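Local atomic coordinates of pyroglutamyl-peptidase I (Fervidobacterium islandicum, PDB entry 6LTQ), a protein that removes the N-terminal pyroglutamyl residue from peptides, and in this thermophilic bacterium probably contributes to the breakdown of keratin. Residues V179-Q187 with L198-Q206. Numbering follows the deposited sequence.
Sequences VHLPFLPEQ and LPSMTLELQ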
ATOM      1  N   VAL D 179      19.098   9.812   5.971  1.00 11.61           N
ATOM      2  CA  VAL D 179      17.691  10.169   6.183  1.00 14.74           C
ATOM      3  C   VAL D 179      17.035  10.236   4.809  1.00 16.68           C
ATOM      4  O   VAL D 179      17.423  11.059   3.969  1.00 15.27           O
ATOM      5  CB  VAL D 179      17.531  11.490   6.947  1.00 18.55           C
ATOM      6  CG1 VAL D 179      16.042  11.779   7.184  1.00 13.39           C
ATOM      7  CG2 VAL D 179      18.262  11.427   8.287  1.00 13.14           C
ATOM      8  N   HIS D 180      16.150   9.282   4.526  1.00 12.48           N
ATOM      9  CA  HIS D 180      15.307   9.347   3.349  1.00 12.19           C
ATOM     10  C   HIS D 180      14.098  10.240   3.586  1.00 14.18           C
ATOM     11  O   HIS D 180      13.528  10.279   4.680  1.00 15.41           O
ATOM     12  CB  HIS D 180      14.860   7.953   2.922  1.00 14.61           C
ATOM     13  CG  HIS D 180      15.726   7.350   1.857  1.00 18.55           C
ATOM     14  ND1 HIS D 180      16.213   6.065   1.930  1.00 21.72           N
ATOM     15  CD2 HIS D 180      16.223   7.875   0.707  1.00 19.15           C
ATOM     16  CE1 HIS D 180      16.940   5.805   0.856  1.00 20.44           C
ATOM     17  NE2 HIS D 180      16.973   6.890   0.102  1.00 22.76           N
ATOM     18  N   LEU D 181      13.673  10.913   2.515  1.00 16.61           N
ATOM     19  CA  LEU D 181      12.678  11.967   2.571  1.00 12.84           C
ATOM     20  C   LEU D 181      11.529  11.698   1.603  1.00 11.96           C
ATOM     21  O   LEU D 181      11.752  11.214   0.477  1.00 12.72           O
ATOM     22  CB  LEU D 181      13.303  13.334   2.211  1.00 11.76           C
ATOM     23  CG  LEU D 181      14.502  13.743   3.054  1.00 17.41           C
ATOM     24  CD1 LEU D 181      15.254  14.892   2.324  1.00 17.76           C
ATOM     25  CD2 LEU D 181      14.046  14.159   4.449  1.00 15.30           C
ATOM     26  N   PRO D 182      10.305  12.041   2.008  1.00 15.30           N
ATOM     27  CA  PRO D 182       9.164  11.949   1.087  1.00 12.58           C
ATOM     28  C   PRO D 182       9.337  12.871  -0.110  1.00 15.89           C
ATOM     29  O   PRO D 182      10.109  13.828  -0.080  1.00 12.88           O
ATOM     30  CB  PRO D 182       7.966  12.411   1.944  1.00 12.29           C
ATOM     31  CG  PRO D 182       8.386  12.158   3.385  1.00 14.80           C
ATOM     32  CD  PRO D 182       9.901  12.417   3.380  1.00 14.58           C
ATOM     33  N   PHE D 183       8.587  12.574  -1.170  1.00 13.99           N
ATOM     34  CA  PHE D 183       8.350  13.570  -2.212  1.00 13.59           C
ATOM     35  C   PHE D 183       7.849  14.874  -1.598  1.00 16.04           C
ATOM     36  O   PHE D 183       7.113  14.875  -0.604  1.00 12.39           O
ATOM     37  CB  PHE D 183       7.290  13.076  -3.186  1.00 13.41           C
ATOM     38  CG  PHE D 183       7.807  12.228  -4.299  1.00 15.61           C
ATOM     39  CD1 PHE D 183       8.988  12.544  -4.958  1.00 16.15           C
ATOM     40  CD2 PHE D 183       7.078  11.146  -4.725  1.00 14.66           C
ATOM     41  CE1 PHE D 183       9.425  11.778  -6.020  1.00 17.47           C
ATOM     42  CE2 PHE D 183       7.521  10.361  -5.791  1.00 21.88           C
ATOM     43  CZ  PHE D 183       8.693  10.686  -6.434  1.00 18.89           C
ATOM     44  N   LEU D 184       8.239  15.999  -2.202  1.00 12.93           N
ATOM     45  CA  LEU D 184       7.543  17.246  -1.948  1.00 14.51           C
ATOM     46  C   LEU D 184       6.160  17.203  -2.596  1.00 10.08           C
ATOM     47  O   LEU D 184       5.962  16.527  -3.610  1.00 14.44           O
ATOM     48  CB  LEU D 184       8.325  18.447  -2.508  1.00 13.06           C
ATOM     49  CG  LEU D 184       9.714  18.692  -1.905  1.00 15.30           C
ATOM     50  CD1 LEU D 184      10.444  19.781  -2.710  1.00 17.75           C
ATOM     51  CD2 LEU D 184       9.652  19.080  -0.429  1.00 13.68           C
ATOM     52  N   PRO D 185       5.189  17.927  -2.040  1.00 12.56           N
ATOM     53  CA  PRO D 185       3.854  17.946  -2.664  1.00 15.71           C
ATOM     54  C   PRO D 185       3.892  18.345  -4.136  1.00 17.29           C
ATOM     55  O   PRO D 185       3.172  17.750  -4.955  1.00 14.95           O
ATOM     56  CB  PRO D 185       3.083  18.953  -1.808  1.00 13.24           C
ATOM     57  CG  PRO D 185       3.784  18.924  -0.476  1.00 14.54           C
ATOM     58  CD  PRO D 185       5.248  18.710  -0.797  1.00  8.45           C
ATOM     59  N   GLU D 186       4.767  19.282  -4.519  1.00 16.34           N
ATOM     60  CA  GLU D 186       4.820  19.669  -5.931  1.00 20.18           C
ATOM     61  C   GLU D 186       5.248  18.515  -6.838  1.00 20.40           C
ATOM     62  O   GLU D 186       4.857  18.472  -8.013  1.00 21.03           O
ATOM     63  CB  GLU D 186       5.757  20.858  -6.108  1.00 20.01           C
ATOM     64  CG  GLU D 186       7.185  20.543  -5.754  1.00 16.56           C
ATOM     65  CD  GLU D 186       7.990  21.791  -5.503  1.00 34.48           C
ATOM     66  OE1 GLU D 186       8.701  22.229  -6.439  1.00 31.40           O
ATOM     67  OE2 GLU D 186       7.902  22.333  -4.379  1.00 33.00           O
ATOM     68  N   GLN D 187       6.033  17.563  -6.316  1.00 15.26           N
ATOM     69  CA  GLN D 187       6.439  16.410  -7.119  1.00 17.98           C
ATOM     70  C   GLN D 187       5.300  15.418  -7.311  1.00 18.99           C
ATOM     71  O   GLN D 187       5.286  14.680  -8.303  1.00 21.31           O
ATOM     72  CB  GLN D 187       7.627  15.679  -6.477  1.00 16.14           C
ATOM     73  CG  GLN D 187       8.884  16.548  -6.344  1.00 15.81           C
ATOM     74  CD  GLN D 187      10.027  15.837  -5.641  1.00 20.22           C
ATOM     75  OE1 GLN D 187      10.083  15.804  -4.412  1.00 17.76           O
ATOM     76  NE2 GLN D 187      10.954  15.264  -6.428  1.00 17.76           N
ATOM     77  N   LEU D 198       0.319   9.414  -4.429  1.00 18.14           N
ATOM     78  CA  LEU D 198       1.494   9.142  -3.610  1.00 18.60           C
ATOM     79  C   LEU D 198       1.556  10.064  -2.391  1.00 11.98           C
ATOM     80  O   LEU D 198       1.028  11.182  -2.415  1.00 14.65           O
ATOM     81  CB  LEU D 198       2.759   9.307  -4.440  1.00 16.09           C
ATOM     82  CG  LEU D 198       3.006   8.170  -5.440  1.00 21.58           C
ATOM     83  CD1 LEU D 198       4.171   8.516  -6.359  1.00 24.27           C
ATOM     84  CD2 LEU D 198       3.207   6.818  -4.743  1.00 26.03           C
ATOM     85  N   PRO D 199       2.213   9.629  -1.311  1.00 11.68           N
ATOM     86  CA  PRO D 199       2.402  10.498  -0.143  1.00 10.15           C
ATOM     87  C   PRO D 199       3.427  11.595  -0.399  1.00  9.82           C
ATOM     88  O   PRO D 199       4.310  11.467  -1.242  1.00 12.94           O
ATOM     89  CB  PRO D 199       2.909   9.546   0.957  1.00 14.08           C
ATOM     90  CG  PRO D 199       2.758   8.155   0.433  1.00 21.13           C
ATOM     91  CD  PRO D 199       2.717   8.258  -1.086  1.00 17.00           C
ATOM     92  N   SER D 200       3.333  12.662   0.399  1.00  8.76           N
ATOM     93  CA  SER D 200       4.274  13.772   0.294  1.00 13.74           C
ATOM     94  C   SER D 200       4.424  14.430   1.659  1.00 12.27           C
ATOM     95  O   SER D 200       3.689  14.130   2.596  1.00 12.08           O
ATOM     96  CB  SER D 200       3.801  14.777  -0.764  1.00 10.41           C
ATOM     97  OG  SER D 200       2.595  15.389  -0.337  1.00 12.64           O
ATOM     98  N   MET D 201       5.398  15.338   1.772  1.00  9.61           N
ATOM     99  CA  MET D 201       5.549  16.127   2.988  1.00 10.64           C
ATOM    100  C   MET D 201       6.109  17.486   2.585  1.00 12.46           C
ATOM    101  O   MET D 201       7.039  17.545   1.777  1.00 12.81           O
ATOM    102  CB  MET D 201       6.467  15.427   4.005  1.00 11.10           C
ATOM    103  CG  MET D 201       6.602  16.156   5.366  1.00  9.97           C
ATOM    104  SD  MET D 201       7.740  15.272   6.462  1.00 14.99           S
ATOM    105  CE  MET D 201       6.676  13.961   7.100  1.00 13.91           C
ATOM    106  N   THR D 202       5.515  18.562   3.102  1.00 13.79           N
ATOM    107  CA  THR D 202       5.946  19.897   2.681  1.00 18.24           C
ATOM    108  C   THR D 202       7.426  20.115   2.973  1.00 19.16           C
ATOM    109  O   THR D 202       7.997  19.528   3.898  1.00 12.06           O
ATOM    110  CB  THR D 202       5.130  21.001   3.373  1.00 14.97           C
ATOM    111  OG1 THR D 202       5.396  20.998   4.781  1.00 14.23           O
ATOM    112  CG2 THR D 202       3.631  20.818   3.131  1.00 14.21           C
ATOM    113  N   LEU D 203       8.042  20.989   2.164  1.00 16.01           N
ATOM    114  CA  LEU D 203       9.435  21.363   2.404  1.00 16.64           C
ATOM    115  C   LEU D 203       9.607  21.934   3.801  1.00 14.46           C
ATOM    116  O   LEU D 203      10.605  21.649   4.489  1.00 18.29           O
ATOM    117  CB  LEU D 203       9.890  22.386   1.355  1.00 16.53           C
ATOM    118  CG  LEU D 203      11.342  22.864   1.514  1.00 20.65           C
ATOM    119  CD1 LEU D 203      12.346  21.712   1.281  1.00 18.17           C
ATOM    120  CD2 LEU D 203      11.608  24.023   0.558  1.00 29.40           C
ATOM    121  N   GLU D 204       8.629  22.718   4.264  1.00 15.33           N
ATOM    122  CA  GLU D 204       8.744  23.320   5.585  1.00 17.58           C
ATOM    123  C   GLU D 204       8.859  22.259   6.680  1.00 19.89           C
ATOM    124  O   GLU D 204       9.731  22.341   7.557  1.00 15.32           O
ATOM    125  CB  GLU D 204       7.557  24.260   5.836  1.00 23.62           C
ATOM    126  CG  GLU D 204       7.319  25.290   4.697  1.00 37.29           C
ATOM    127  CD  GLU D 204       6.433  24.761   3.554  1.00 51.68           C
ATOM    128  OE1 GLU D 204       5.187  24.742   3.711  1.00 58.36           O
ATOM    129  OE2 GLU D 204       6.962  24.395   2.482  1.00 32.08           O
ATOM    130  N   LEU D 205       8.020  21.227   6.616  1.00 13.96           N
ATOM    131  CA  LEU D 205       8.066  20.192   7.650  1.00 18.85           C
ATOM    132  C   LEU D 205       9.315  19.323   7.517  1.00 13.67           C
ATOM    133  O   LEU D 205       9.942  18.975   8.529  1.00 15.52           O
ATOM    134  CB  LEU D 205       6.792  19.336   7.599  1.00 14.62           C
ATOM    135  CG  LEU D 205       6.633  18.337   8.755  1.00 20.16           C
ATOM    136  CD1 LEU D 205       6.655  19.031  10.128  1.00 17.58           C
ATOM    137  CD2 LEU D 205       5.355  17.487   8.576  1.00 21.42           C
ATOM    138  N   GLN D 206       9.712  18.977   6.287  1.00 13.01           N
ATOM    139  CA  GLN D 206      10.949  18.211   6.111  1.00 12.70           C
ATOM    140  C   GLN D 206      12.155  18.995   6.624  1.00 20.01           C
ATOM    141  O   GLN D 206      13.059  18.431   7.254  1.00 15.68           O
ATOM    142  CB  GLN D 206      11.170  17.856   4.640  1.00 15.39           C
ATOM    143  CG  GLN D 206      10.108  16.982   4.017  1.00 15.35           C
ATOM    144  CD  GLN D 206      10.598  16.354   2.749  1.00 17.02           C
ATOM    145  OE1 GLN D 206      11.798  16.093   2.595  1.00 20.02           O
ATOM    146  NE2 GLN D 206       9.688  16.110   1.819  1.00 12.61           N
TER
HETATM  147  O   HOH W   1       6.790  10.295  -1.012  1.00 12.65           O
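The carboxamide of Q206 reaches from the first turn of helix 203-215 to the backbone that follows strand 175-181. Its NE2 donates twice: to P182 O at 3.0 Å, and to M201 O in its own segment at the same length. Both carbonyls are met from above their planes, 50° out for P182 O. One amide group thus ties the two segments together. With CG beside the backbone N (chi1 -62°) and the chain extended beyond it, the Q206 side chain runs past P182 in the opposite direction. Its OE1 faces carbon instead, 3.2 Å from L181 CB, and this buried oxygen has no hydrogen-bonding partner. Shortening Q206 to an alanine is likely to leave P182 O and M201 O without their shared donor and to open a gap beside L181.

M201 N donates to F183 O at 3.0 Å and holds the loops side by side. Water 1 adds a bridge, accepting from F183 N and donating to P199 O. P182 and P185 pack against 200-202. P182 lays its CG against M201 CB at 3.8 Å. P185 turns CD onto M201 O and CG toward S200 OG and T202 CG2. L184 sends only CD2 across, to L203 CB at 3.8 Å. The F183 ring is touched at its edge, where L198 CD1 approaches CE2.

Each loop leads into a helix. L184 is the N-cap of helix 185-189, and T202 OG1 caps helix 203-215 by accepting from L205 N. Strand 175-181 carries H180, which is hydrogen-bonded to E93 and to the oxidised cysteine at position 156, consistent with the Cys-His-Glu triad of pyroglutamyl peptidases. Helix 32-40 packs on L203 and Q206, while M201 rests on strand 90-97. P185, T202 and L205 also touch the second subunit.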